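Local coordinates for protein tRNA delta(2)-isopentenylpyrophosphate transferase (Staphylococcus epidermidis ATCC 12228, PDB 3D3Q) that probably transfers a dimethylallyl group from dimethylallyl diphosphate onto adenosine 37 of tRNAs that read codons beginning with uridine, at residues A[34-39]-A[99-104]; A[41-46]-A[67-72]; A[209-214]-A[272-277]. All blocks are in the same frame, centred on the assembly; numbering follows the deposited sequence.

Contact 1: A[34-39]-A[99-104]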
ATOM      1  N   GLU A  34     -15.571   3.695  -9.822  1.00 41.54           N
ATOM      2  CA  GLU A  34     -15.790   2.384  -9.243  1.00 39.53           C
ATOM      3  C   GLU A  34     -14.445   1.912  -8.728  1.00 38.04           C
ATOM      4  O   GLU A  34     -13.396   2.225  -9.296  1.00 36.36           O
ATOM      5  CB  GLU A  34     -16.352   1.424 -10.281  1.00 39.38           C
ATOM      6  CG  GLU A  34     -17.556   1.998 -11.000  1.00 40.36           C
ATOM      7  CD  GLU A  34     -18.164   1.028 -11.984  1.00 41.95           C
ATOM      8  OE1 GLU A  34     -17.394   0.245 -12.594  1.00 43.40           O
ATOM      9  OE2 GLU A  34     -19.407   1.055 -12.173  1.00 40.07           O
ATOM     10  N   ILE A  35     -14.485   1.145  -7.650  1.00 37.64           N
ATOM     11  CA  ILE A  35     -13.275   0.684  -6.997  1.00 37.78           C
ATOM     12  C   ILE A  35     -12.904  -0.759  -7.266  1.00 37.21           C
ATOM     13  O   ILE A  35     -13.758  -1.632  -7.307  1.00 37.93           O
ATOM     14  CB  ILE A  35     -13.408   0.870  -5.463  1.00 37.03           C
ATOM     15  CG1 ILE A  35     -13.782   2.315  -5.157  1.00 36.19           C
ATOM     16  CG2 ILE A  35     -12.115   0.502  -4.771  1.00 37.14           C
ATOM     17  CD1 ILE A  35     -13.975   2.589  -3.726  1.00 35.95           C
ATOM     18  N   ILE A  36     -11.612  -0.999  -7.431  1.00 37.04           N
ATOM     19  CA  ILE A  36     -11.107  -2.344  -7.631  1.00 36.12           C
ATOM     20  C   ILE A  36     -10.252  -2.653  -6.395  1.00 37.69           C
ATOM     21  O   ILE A  36      -9.243  -1.994  -6.156  1.00 38.12           O
ATOM     22  CB  ILE A  36     -10.233  -2.428  -8.889  1.00 33.73           C
ATOM     23  CG1 ILE A  36     -11.088  -2.184 -10.130  1.00 31.77           C
ATOM     24  CG2 ILE A  36      -9.555  -3.773  -8.957  1.00 31.97           C
ATOM     25  CD1 ILE A  36     -10.290  -2.057 -11.401  1.00 26.96           C
ATOM     26  N   SER A  37     -10.663  -3.635  -5.601  1.00 37.83           N
ATOM     27  CA  SER A  37      -9.914  -3.993  -4.407  1.00 37.74           C
ATOM     28  C   SER A  37      -8.499  -4.456  -4.773  1.00 37.95           C
ATOM     29  O   SER A  37      -8.323  -5.328  -5.624  1.00 37.35           O
ATOM     30  CB  SER A  37     -10.668  -5.082  -3.644  1.00 36.72           C
ATOM     31  OG  SER A  37      -9.821  -5.761  -2.745  1.00 36.77           O
ATOM     32  N   GLY A  38      -7.492  -3.847  -4.143  1.00 38.61           N
ATOM     33  CA  GLY A  38      -6.106  -4.213  -4.415  1.00 39.20           C
ATOM     34  C   GLY A  38      -5.575  -5.228  -3.419  1.00 41.13           C
ATOM     35  O   GLY A  38      -4.465  -5.757  -3.563  1.00 39.58           O
ATOM     36  N   ASP A  39      -6.383  -5.498  -2.397  1.00 42.10           N
ATOM     37  CA  ASP A  39      -6.023  -6.442  -1.350  1.00 44.59           C
ATOM     38  C   ASP A  39      -5.996  -7.883  -1.871  1.00 45.44           C
ATOM     39  O   ASP A  39      -6.956  -8.350  -2.473  1.00 46.29           O
ATOM     40  CB  ASP A  39      -7.021  -6.340  -0.204  1.00 46.64           C
ATOM     41  CG  ASP A  39      -6.515  -6.993   1.067  1.00 49.62           C
ATOM     42  OD1 ASP A  39      -6.230  -8.205   1.046  1.00 51.11           O
ATOM     43  OD2 ASP A  39      -6.392  -6.284   2.092  1.00 52.78           O
ATOM     44  N   PRO A  99     -11.732   4.608 -13.036  1.00 36.43           N
ATOM     45  CA  PRO A  99     -11.204   3.410 -12.388  1.00 35.92           C
ATOM     46  C   PRO A  99     -10.336   3.785 -11.171  1.00 36.90           C
ATOM     47  O   PRO A  99      -9.361   4.544 -11.291  1.00 36.32           O
ATOM     48  CB  PRO A  99     -10.410   2.750 -13.500  1.00 35.09           C
ATOM     49  CG  PRO A  99      -9.881   3.923 -14.244  1.00 35.11           C
ATOM     50  CD  PRO A  99     -11.070   4.840 -14.327  1.00 35.83           C
ATOM     51  N   ILE A 100     -10.691   3.236 -10.005  1.00 35.85           N
ATOM     52  CA  ILE A 100      -9.989   3.512  -8.747  1.00 34.09           C
ATOM     53  C   ILE A 100      -9.623   2.203  -8.063  1.00 34.92           C
ATOM     54  O   ILE A 100     -10.478   1.343  -7.863  1.00 35.54           O
ATOM     55  CB  ILE A 100     -10.900   4.286  -7.762  1.00 33.56           C
ATOM     56  CG1 ILE A 100     -11.522   5.502  -8.452  1.00 33.93           C
ATOM     57  CG2 ILE A 100     -10.110   4.729  -6.577  1.00 30.85           C
ATOM     58  CD1 ILE A 100     -12.788   5.972  -7.787  1.00 33.77           C
ATOM     59  N   ILE A 101      -8.357   2.046  -7.708  1.00 35.33           N
ATOM     60  CA  ILE A 101      -7.941   0.841  -7.011  1.00 35.38           C
ATOM     61  C   ILE A 101      -7.616   1.221  -5.563  1.00 35.55           C
ATOM     62  O   ILE A 101      -6.831   2.126  -5.294  1.00 34.79           O
ATOM     63  CB  ILE A 101      -6.728   0.161  -7.688  1.00 34.99           C
ATOM     64  CG1 ILE A 101      -5.600   1.161  -7.868  1.00 36.58           C
ATOM     65  CG2 ILE A 101      -7.148  -0.408  -9.030  1.00 34.45           C
ATOM     66  CD1 ILE A 101      -4.428   0.599  -8.620  1.00 39.07           C
ATOM     67  N   ALA A 102      -8.274   0.527  -4.643  1.00 35.59           N
ATOM     68  CA  ALA A 102      -8.113   0.745  -3.229  1.00 34.62           C
ATOM     69  C   ALA A 102      -7.280  -0.383  -2.678  1.00 36.25           C
ATOM     70  O   ALA A 102      -7.517  -1.555  -2.987  1.00 36.56           O
ATOM     71  CB  ALA A 102      -9.455   0.761  -2.559  1.00 31.84           C
ATOM     72  N   GLY A 103      -6.283  -0.022  -1.877  1.00 36.86           N
ATOM     73  CA  GLY A 103      -5.424  -1.019  -1.260  1.00 34.82           C
ATOM     74  C   GLY A 103      -4.400  -1.617  -2.189  1.00 34.11           C
ATOM     75  O   GLY A 103      -4.145  -1.094  -3.273  1.00 34.68           O
ATOM     76  N   GLY A 104      -3.815  -2.725  -1.747  1.00 34.21           N
ATOM     77  CA  GLY A 104      -2.804  -3.405  -2.530  1.00 32.64           C
ATOM     78  C   GLY A 104      -1.426  -3.265  -1.906  1.00 32.24           C
ATOM     79  O   GLY A 104      -1.180  -2.340  -1.140  1.00 30.34           O
TER
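Ile35 and Ile100, and next to them Ile36 and Ile101, pair in parallel between the neighbouring strands 34-37 and 99-102. The backbone ladder starts with Ile100 N on Glu34 O (3.0 Å), passes through Ile36, whose N and O both bond to the other strand, and finishes with Gly38 N on Ala102 O (2.6 Å). The packing is dense on both faces. On one, Ile35 turns CG2 onto Ala102 CB (3.5 Å); Ser24 and Ile25 of helix 20-30 cover Ile35, Ser24 also reaches Ala102, and Ala28 lies against Ile100. On the other, Ile101 has CG1 between its backbone N and carbonyl carbon (chi1 53°), which leaves CG2 to meet Ile36 CB at 3.7 Å; Tyr88, Ile89 and Ile92 of helix 78-94 close over Ile36.

Beyond Gly38 the pairing loosens. Gly104 CA still rests on Gly38 O (3.1 Å), but Asp39 is partly exposed and turns its OD1 to the backbone N of Met41 and Gln42. The buried ladder thus opens into loops beside the probable nucleotide- and substrate-binding residues, with Gly103 near Lys20, one of them. This is the layout of a P-loop NTPase fold, with its site where the parallel strands end.

Contact 2: A[41-46]-A[67-72]; sequences MQVYQG and IDILPP
Val43 and Ile69 cross at a slant, Val43 CG1 lying 3.9 Å from Ile69 CD1. The other Val43 branch, CG2, sits over one face of the Tyr44 ring, displaced toward its rim. The CB of Tyr44 leaves the backbone pointing away from 67-72, yet an edge of the ring meets that segment: Tyr44 CD1 lies 3.1 Å from Pro71 O, which is near the ring plane. The phenol OH runs on to a weak hydrogen bond with Ala74 O.

Gln45 takes the other course. Its CG stands between the backbone N and the carbonyl carbon (chi1 51°), and the bent chain folds along Leu70 and Pro71, with CG 3.1 Å from Leu70 O. Its amide oxygen OE1 is also near Leu70 O, but both are acceptors and do not bond. Asp68 faces the backbone of Gln45, its OD1 approaching Gln45 CA, and that carboxylate oxygen forms a salt bridge with Lys53.

The two loops are also joined through their main chains. Asp68 N bonds to Gln42 O (3.0 Å), and Gln45 N bonds to Leu70 O. Val43 O accepts from both Ile69 N (2.9 Å) and Leu70 N. A type I turn from Met41 to Tyr44 presents the carbonyls of Gln42 and Val43.

The first loop begins within residues 39-42, which by similarity meet the tRNA. The chemistry implies a join made mainly by peptide groups, in which Lys53 NZ, bonded to Tyr44 O as well as Asp68 OD1, would probably offset the repulsion between those two neighbouring acceptors.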
HETATM    1  N   MSE A  41      -6.195 -10.489  -0.158  1.00 49.05           N
HETATM    2  CA  MSE A  41      -6.891 -11.382   0.772  1.00 50.21           C
HETATM    3  C   MSE A  41      -8.397 -11.244   0.738  1.00 48.79           C
HETATM    4  O   MSE A  41      -9.134 -12.190   1.040  1.00 48.16           O
HETATM    5  CB  MSE A  41      -6.397 -11.137   2.197  1.00 54.92           C
HETATM    6  CG  MSE A  41      -5.024 -11.717   2.483  1.00 60.15           C
HETATM    7 SE   MSE A  41      -4.953 -13.640   2.145  1.00 69.60          SE
HETATM    8  CE  MSE A  41      -6.164 -14.262   3.531  1.00 65.89           C
ATOM      9  N   GLN A  42      -8.847 -10.046   0.378  1.00 47.21           N
ATOM     10  CA  GLN A  42     -10.270  -9.746   0.296  1.00 44.79           C
ATOM     11  C   GLN A  42     -10.899 -10.461  -0.891  1.00 43.38           C
ATOM     12  O   GLN A  42     -12.105 -10.381  -1.104  1.00 42.91           O
ATOM     13  CB  GLN A  42     -10.468  -8.229   0.208  1.00 44.81           C
ATOM     14  CG  GLN A  42     -10.442  -7.557   1.589  1.00 45.40           C
ATOM     15  CD  GLN A  42     -10.528  -6.039   1.539  1.00 46.04           C
ATOM     16  OE1 GLN A  42     -11.315  -5.460   0.775  1.00 47.48           O
ATOM     17  NE2 GLN A  42      -9.737  -5.385   2.379  1.00 45.63           N
ATOM     18  N   VAL A  43     -10.074 -11.184  -1.644  1.00 41.63           N
ATOM     19  CA  VAL A  43     -10.553 -11.926  -2.790  1.00 39.69           C
ATOM     20  C   VAL A  43     -11.210 -13.228  -2.353  1.00 39.24           C
ATOM     21  O   VAL A  43     -12.020 -13.787  -3.079  1.00 39.12           O
ATOM     22  CB  VAL A  43      -9.398 -12.255  -3.757  1.00 40.00           C
ATOM     23  CG1 VAL A  43      -9.007 -11.017  -4.553  1.00 39.83           C
ATOM     24  CG2 VAL A  43      -8.202 -12.763  -2.973  1.00 37.24           C
ATOM     25  N   TYR A  44     -10.866 -13.697  -1.157  1.00 39.65           N
ATOM     26  CA  TYR A  44     -11.416 -14.949  -0.639  1.00 40.32           C
ATOM     27  C   TYR A  44     -12.736 -14.774   0.132  1.00 42.44           C
ATOM     28  O   TYR A  44     -12.856 -13.914   1.000  1.00 42.07           O
ATOM     29  CB  TYR A  44     -10.397 -15.638   0.262  1.00 39.33           C
ATOM     30  CG  TYR A  44      -9.100 -15.990  -0.424  1.00 40.85           C
ATOM     31  CD1 TYR A  44      -9.037 -17.028  -1.361  1.00 40.75           C
ATOM     32  CD2 TYR A  44      -7.931 -15.282  -0.143  1.00 40.46           C
ATOM     33  CE1 TYR A  44      -7.835 -17.343  -2.001  1.00 41.84           C
ATOM     34  CE2 TYR A  44      -6.731 -15.593  -0.774  1.00 41.49           C
ATOM     35  CZ  TYR A  44      -6.682 -16.616  -1.700  1.00 42.05           C
ATOM     36  OH  TYR A  44      -5.481 -16.904  -2.330  1.00 42.46           O
ATOM     37  N   GLN A  45     -13.720 -15.609  -0.185  1.00 43.92           N
ATOM     38  CA  GLN A  45     -15.014 -15.541   0.465  1.00 46.34           C
ATOM     39  C   GLN A  45     -14.968 -16.303   1.791  1.00 47.78           C
ATOM     40  O   GLN A  45     -14.373 -17.378   1.880  1.00 47.56           O
ATOM     41  CB  GLN A  45     -16.084 -16.106  -0.474  1.00 47.12           C
ATOM     42  CG  GLN A  45     -15.713 -17.480  -1.020  1.00 50.07           C
ATOM     43  CD  GLN A  45     -16.268 -17.753  -2.411  1.00 50.58           C
ATOM     44  OE1 GLN A  45     -16.082 -16.951  -3.330  1.00 50.72           O
ATOM     45  NE2 GLN A  45     -16.929 -18.898  -2.577  1.00 49.70           N
ATOM     46  N   GLY A  46     -15.579 -15.732   2.826  1.00 48.21           N
ATOM     47  CA  GLY A  46     -15.575 -16.380   4.130  1.00 49.37           C
ATOM     48  C   GLY A  46     -14.550 -15.750   5.051  1.00 50.77           C
ATOM     49  O   GLY A  46     -14.640 -15.847   6.281  1.00 49.20           O
ATOM     50  N   ILE A  67     -13.493  -8.725  -4.826  1.00 50.85           N
ATOM     51  CA  ILE A  67     -13.877  -9.064  -3.449  1.00 49.39           C
ATOM     52  C   ILE A  67     -14.823 -10.271  -3.439  1.00 48.87           C
ATOM     53  O   ILE A  67     -15.893 -10.228  -4.047  1.00 49.58           O
ATOM     54  CB  ILE A  67     -14.550  -7.852  -2.744  1.00 48.43           C
ATOM     55  CG1 ILE A  67     -13.609  -6.650  -2.775  1.00 47.01           C
ATOM     56  CG2 ILE A  67     -14.889  -8.203  -1.300  1.00 47.68           C
ATOM     57  CD1 ILE A  67     -14.210  -5.397  -2.271  1.00 46.08           C
ATOM     58  N   ASP A  68     -14.419 -11.341  -2.752  1.00 47.81           N
ATOM     59  CA  ASP A  68     -15.207 -12.575  -2.682  1.00 47.06           C
ATOM     60  C   ASP A  68     -15.371 -13.179  -4.071  1.00 46.44           C
ATOM     61  O   ASP A  68     -16.484 -13.525  -4.482  1.00 46.29           O
ATOM     62  CB  ASP A  68     -16.599 -12.322  -2.098  1.00 48.04           C
ATOM     63  CG  ASP A  68     -16.566 -11.985  -0.623  1.00 49.01           C
ATOM     64  OD1 ASP A  68     -15.894 -12.713   0.142  1.00 51.42           O
ATOM     65  OD2 ASP A  68     -17.225 -11.006  -0.221  1.00 48.86           O
ATOM     66  N   ILE A  69     -14.267 -13.295  -4.799  1.00 44.44           N
ATOM     67  CA  ILE A  69     -14.308 -13.854  -6.137  1.00 42.98           C
ATOM     68  C   ILE A  69     -13.720 -15.263  -6.199  1.00 42.60           C
ATOM     69  O   ILE A  69     -13.752 -15.907  -7.243  1.00 42.00           O
ATOM     70  CB  ILE A  69     -13.543 -12.966  -7.126  1.00 43.70           C
ATOM     71  CG1 ILE A  69     -12.094 -12.790  -6.663  1.00 43.50           C
ATOM     72  CG2 ILE A  69     -14.240 -11.632  -7.268  1.00 44.67           C
ATOM     73  CD1 ILE A  69     -11.217 -12.060  -7.656  1.00 42.90           C
ATOM     74  N   LEU A  70     -13.198 -15.748  -5.075  1.00 42.59           N
ATOM     75  CA  LEU A  70     -12.608 -17.086  -5.025  1.00 40.82           C
ATOM     76  C   LEU A  70     -12.827 -17.747  -3.667  1.00 41.05           C
ATOM     77  O   LEU A  70     -13.095 -17.077  -2.684  1.00 41.88           O
ATOM     78  CB  LEU A  70     -11.102 -16.986  -5.294  1.00 39.27           C
ATOM     79  CG  LEU A  70     -10.653 -16.321  -6.584  1.00 36.21           C
ATOM     80  CD1 LEU A  70      -9.207 -15.935  -6.459  1.00 36.04           C
ATOM     81  CD2 LEU A  70     -10.876 -17.258  -7.739  1.00 34.44           C
ATOM     82  N   PRO A  71     -12.748 -19.085  -3.605  1.00 43.24           N
ATOM     83  CA  PRO A  71     -12.923 -19.809  -2.343  1.00 41.06           C
ATOM     84  C   PRO A  71     -11.549 -19.823  -1.673  1.00 42.77           C
ATOM     85  O   PRO A  71     -10.541 -19.594  -2.328  1.00 42.17           O
ATOM     86  CB  PRO A  71     -13.355 -21.191  -2.796  1.00 42.02           C
ATOM     87  CG  PRO A  71     -12.542 -21.370  -4.031  1.00 41.82           C
ATOM     88  CD  PRO A  71     -12.723 -20.029  -4.732  1.00 42.37           C
ATOM     89  N   PRO A  72     -11.489 -20.106  -0.364  1.00 46.11           N
ATOM     90  CA  PRO A  72     -10.222 -20.130   0.381  1.00 45.97           C
ATOM     91  C   PRO A  72      -9.100 -20.973  -0.224  1.00 48.27           C
ATOM     92  O   PRO A  72      -7.935 -20.549  -0.248  1.00 49.06           O
ATOM     93  CB  PRO A  72     -10.645 -20.617   1.758  1.00 45.64           C
ATOM     94  CG  PRO A  72     -12.016 -20.018   1.894  1.00 45.86           C
ATOM     95  CD  PRO A  72     -12.626 -20.328   0.543  1.00 45.76           C
TER

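Contact 3: A[209-214]-A[272-277]; sequences TLYLRI and HSRQYA
Tyr211 and Arg274 mark the nearest backbone approach, CA to CA 5.9 Å, of two helical segments, 209-214 and 272-277, whose axes come within 9.7 Å and run in roughly opposed directions, 141° apart. The joint between them is made mainly by carbon atoms. Arg274 lays the aliphatic part of its side chain over one face of the Tyr211 ring: CB stands above the ring centre, 4.0 Å from the centroid of Tyr211 and 13° off the normal, a CH-pi contact, while Arg274 CD lies toward the CG-CD1 side of the ring, 3.8 Å from Tyr211 CG. The two side chains cross at about a right angle. A bend at chi3 of Arg274 turns the guanidinium group off the ring, to a plane 53° from it, and NH1 bonds to Asn215 OD1, just beyond the first segment.

The two segments belong to helices 207-224 and 262-286. The first follows strand 197-204 and the second precedes strand 291-294, its neighbour in the parallel sheet of the P-loop NTPase fold, so the contact joins the first and last helices of the long helical connection between two adjacent parallel strands.

Deeper in the interface, Ile214 points toward the second helix and is divided between two of its residues. The CG2 branch, anti to the backbone N, packs on Ser273 CB (3.5 Å), and CD1 at the end of the longer branch meets Ala277 CB (3.4 Å). Leu210 adds its CD1 to the same methyl of Ala277, at 4.3 Å. Ser273 keeps its buried hydroxyl within its own helix, on Leu269 O. Leu210 also comes close to Pro15 of the predicted ATP-binding loop, and from the other helix Tyr276 touches Thr105, a tRNA-interaction site by similarity.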
ATOM      1  N   THR A 209       2.027   6.398  16.097  1.00 54.16           N
ATOM      2  CA  THR A 209       0.586   6.295  15.884  1.00 53.60           C
ATOM      3  C   THR A 209       0.235   5.011  15.139  1.00 53.06           C
ATOM      4  O   THR A 209      -0.729   4.332  15.477  1.00 52.72           O
ATOM      5  CB  THR A 209       0.034   7.517  15.086  1.00 52.87           C
ATOM      6  OG1 THR A 209       0.410   8.738  15.734  1.00 51.02           O
ATOM      7  CG2 THR A 209      -1.486   7.462  15.005  1.00 52.66           C
ATOM      8  N   LEU A 210       1.023   4.685  14.126  1.00 52.94           N
ATOM      9  CA  LEU A 210       0.798   3.483  13.345  1.00 52.98           C
ATOM     10  C   LEU A 210       0.701   2.257  14.251  1.00 52.71           C
ATOM     11  O   LEU A 210      -0.330   1.583  14.299  1.00 52.92           O
ATOM     12  CB  LEU A 210       1.946   3.287  12.347  1.00 54.27           C
ATOM     13  CG  LEU A 210       1.977   1.985  11.521  1.00 54.83           C
ATOM     14  CD1 LEU A 210       0.767   1.959  10.611  1.00 56.79           C
ATOM     15  CD2 LEU A 210       3.258   1.889  10.698  1.00 53.90           C
ATOM     16  N   TYR A 211       1.783   1.983  14.972  1.00 52.09           N
ATOM     17  CA  TYR A 211       1.848   0.835  15.869  1.00 52.39           C
ATOM     18  C   TYR A 211       0.741   0.806  16.912  1.00 51.09           C
ATOM     19  O   TYR A 211       0.238  -0.259  17.278  1.00 50.28           O
ATOM     20  CB  TYR A 211       3.222   0.771  16.560  1.00 54.07           C
ATOM     21  CG  TYR A 211       4.338   0.241  15.677  1.00 56.55           C
ATOM     22  CD1 TYR A 211       5.551  -0.172  16.222  1.00 57.92           C
ATOM     23  CD2 TYR A 211       4.171   0.128  14.298  1.00 57.95           C
ATOM     24  CE1 TYR A 211       6.569  -0.688  15.418  1.00 59.13           C
ATOM     25  CE2 TYR A 211       5.176  -0.383  13.485  1.00 59.28           C
ATOM     26  CZ  TYR A 211       6.372  -0.792  14.053  1.00 60.34           C
ATOM     27  OH  TYR A 211       7.363  -1.314  13.250  1.00 61.94           O
ATOM     28  N   LEU A 212       0.353   1.976  17.387  1.00 50.37           N
ATOM     29  CA  LEU A 212      -0.696   2.050  18.383  1.00 49.40           C
ATOM     30  C   LEU A 212      -2.048   1.666  17.777  1.00 48.18           C
ATOM     31  O   LEU A 212      -2.807   0.902  18.373  1.00 47.77           O
ATOM     32  CB  LEU A 212      -0.746   3.460  18.954  1.00 50.41           C
ATOM     33  CG  LEU A 212      -1.683   3.639  20.136  1.00 51.44           C
ATOM     34  CD1 LEU A 212      -1.267   2.710  21.270  1.00 51.12           C
ATOM     35  CD2 LEU A 212      -1.637   5.089  20.576  1.00 52.30           C
ATOM     36  N   ARG A 213      -2.333   2.182  16.584  1.00 47.23           N
ATOM     37  CA  ARG A 213      -3.593   1.899  15.910  1.00 45.81           C
ATOM     38  C   ARG A 213      -3.703   0.433  15.544  1.00 45.00           C
ATOM     39  O   ARG A 213      -4.776  -0.162  15.669  1.00 45.34           O
ATOM     40  CB  ARG A 213      -3.739   2.754  14.655  1.00 46.12           C
ATOM     41  CG  ARG A 213      -3.664   4.231  14.933  1.00 47.50           C
ATOM     42  CD  ARG A 213      -4.262   5.022  13.808  1.00 49.26           C
ATOM     43  NE  ARG A 213      -5.678   4.917  13.695  1.00 50.85           N
ATOM     44  CZ  ARG A 213      -6.474   4.700  12.652  1.00 52.07           C
ATOM     45  NH1 ARG A 213      -7.753   4.688  12.953  1.00 51.27           N
ATOM     46  NH2 ARG A 213      -6.090   4.471  11.400  1.00 52.18           N
ATOM     47  N   ILE A 214      -2.598  -0.147  15.086  1.00 42.90           N
ATOM     48  CA  ILE A 214      -2.601  -1.554  14.727  1.00 42.58           C
ATOM     49  C   ILE A 214      -2.945  -2.381  15.960  1.00 44.04           C
ATOM     50  O   ILE A 214      -3.846  -3.219  15.916  1.00 44.37           O
ATOM     51  CB  ILE A 214      -1.237  -1.998  14.155  1.00 42.38           C
ATOM     52  CG1 ILE A 214      -0.951  -1.235  12.853  1.00 41.56           C
ATOM     53  CG2 ILE A 214      -1.233  -3.500  13.904  1.00 40.53           C
ATOM     54  CD1 ILE A 214       0.413  -1.479  12.274  1.00 40.18           C
ATOM     55  N   HIS A 272       3.371  -9.405  14.095  1.00 45.28           N
ATOM     56  CA  HIS A 272       3.403  -9.640  12.642  1.00 42.45           C
ATOM     57  C   HIS A 272       2.659  -8.519  11.920  1.00 40.81           C
ATOM     58  O   HIS A 272       3.000  -8.167  10.798  1.00 39.84           O
ATOM     59  CB  HIS A 272       2.711 -10.960  12.272  1.00 43.50           C
ATOM     60  CG  HIS A 272       3.454 -12.188  12.690  1.00 45.07           C
ATOM     61  ND1 HIS A 272       3.753 -12.471  14.004  1.00 45.43           N
ATOM     62  CD2 HIS A 272       3.926 -13.225  11.963  1.00 46.21           C
ATOM     63  CE1 HIS A 272       4.378 -13.633  14.071  1.00 45.55           C
ATOM     64  NE2 HIS A 272       4.495 -14.111  12.847  1.00 46.84           N
ATOM     65  N   SER A 273       1.623  -7.980  12.562  1.00 38.20           N
ATOM     66  CA  SER A 273       0.845  -6.925  11.958  1.00 35.52           C
ATOM     67  C   SER A 273       1.651  -5.649  11.934  1.00 35.68           C
ATOM     68  O   SER A 273       1.598  -4.896  10.963  1.00 35.30           O
ATOM     69  CB  SER A 273      -0.463  -6.719  12.714  1.00 35.90           C
ATOM     70  OG  SER A 273      -1.331  -7.831  12.577  1.00 32.29           O
ATOM     71  N   ARG A 274       2.400  -5.394  12.999  1.00 35.75           N
ATOM     72  CA  ARG A 274       3.232  -4.191  13.055  1.00 36.75           C
ATOM     73  C   ARG A 274       4.371  -4.275  12.037  1.00 37.28           C
ATOM     74  O   ARG A 274       4.631  -3.316  11.322  1.00 38.52           O
ATOM     75  CB  ARG A 274       3.826  -3.995  14.459  1.00 36.95           C
ATOM     76  CG  ARG A 274       2.823  -3.657  15.550  1.00 36.82           C
ATOM     77  CD  ARG A 274       3.544  -3.300  16.843  1.00 36.70           C
ATOM     78  NE  ARG A 274       4.264  -4.439  17.408  1.00 38.35           N
ATOM     79  CZ  ARG A 274       3.774  -5.246  18.350  1.00 38.14           C
ATOM     80  NH1 ARG A 274       2.558  -5.039  18.836  1.00 36.22           N
ATOM     81  NH2 ARG A 274       4.500  -6.259  18.810  1.00 37.03           N
ATOM     82  N   GLN A 275       5.047  -5.419  11.974  1.00 38.05           N
ATOM     83  CA  GLN A 275       6.156  -5.603  11.044  1.00 38.52           C
ATOM     84  C   GLN A 275       5.667  -5.489   9.613  1.00 38.01           C
ATOM     85  O   GLN A 275       6.288  -4.831   8.777  1.00 39.39           O
ATOM     86  CB  GLN A 275       6.797  -6.969  11.240  1.00 40.25           C
ATOM     87  CG  GLN A 275       7.401  -7.178  12.617  1.00 43.98           C
ATOM     88  CD  GLN A 275       7.736  -8.642  12.889  1.00 46.35           C
ATOM     89  OE1 GLN A 275       8.400  -9.293  12.088  1.00 48.91           O
ATOM     90  NE2 GLN A 275       7.277  -9.159  14.026  1.00 47.14           N
ATOM     91  N   TYR A 276       4.544  -6.132   9.333  1.00 36.36           N
ATOM     92  CA  TYR A 276       3.974  -6.107   8.002  1.00 35.31           C
ATOM     93  C   TYR A 276       3.665  -4.686   7.562  1.00 34.41           C
ATOM     94  O   TYR A 276       4.063  -4.263   6.484  1.00 33.63           O
ATOM     95  CB  TYR A 276       2.709  -6.971   7.977  1.00 35.75           C
ATOM     96  CG  TYR A 276       1.991  -6.984   6.653  1.00 36.20           C
ATOM     97  CD1 TYR A 276       1.091  -5.976   6.317  1.00 36.58           C
ATOM     98  CD2 TYR A 276       2.210  -8.006   5.736  1.00 35.33           C
ATOM     99  CE1 TYR A 276       0.423  -5.987   5.101  1.00 37.87           C
ATOM    100  CE2 TYR A 276       1.555  -8.030   4.517  1.00 36.76           C
ATOM    101  CZ  TYR A 276       0.657  -7.017   4.205  1.00 38.26           C
ATOM    102  OH  TYR A 276      -0.023  -7.040   3.011  1.00 40.41           O
ATOM    103  N   ALA A 277       2.953  -3.954   8.405  1.00 34.89           N
ATOM    104  CA  ALA A 277       2.590  -2.581   8.099  1.00 36.30           C
ATOM    105  C   ALA A 277       3.837  -1.758   7.820  1.00 38.00           C
ATOM    106  O   ALA A 277       3.843  -0.897   6.938  1.00 36.91           O
ATOM    107  CB  ALA A 277       1.820  -1.970   9.260  1.00 35.53           C
TER

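Overall arrangement
Contacts 1 and 3 are buried, whereas contact 2 lies farther from the centre of the chain and is partly exposed. Contact 1 joins two sheet strands through regular backbone bonds, with isoleucines on both faces; contact 2 also relies on main-chain bonds, but between irregular loops and with charged and amide groups on its more exposed side; contact 3 pairs helices through apolar packing and a ring face. The loops of contact 2 follow strands 33-37 and 64-65, the former shared with contact 1, and the two contacts touch where Ser37 CB packs on Ile67 CG1. Contact 3 uses other elements, later in the chain and on the opposite side of its centre from contact 1.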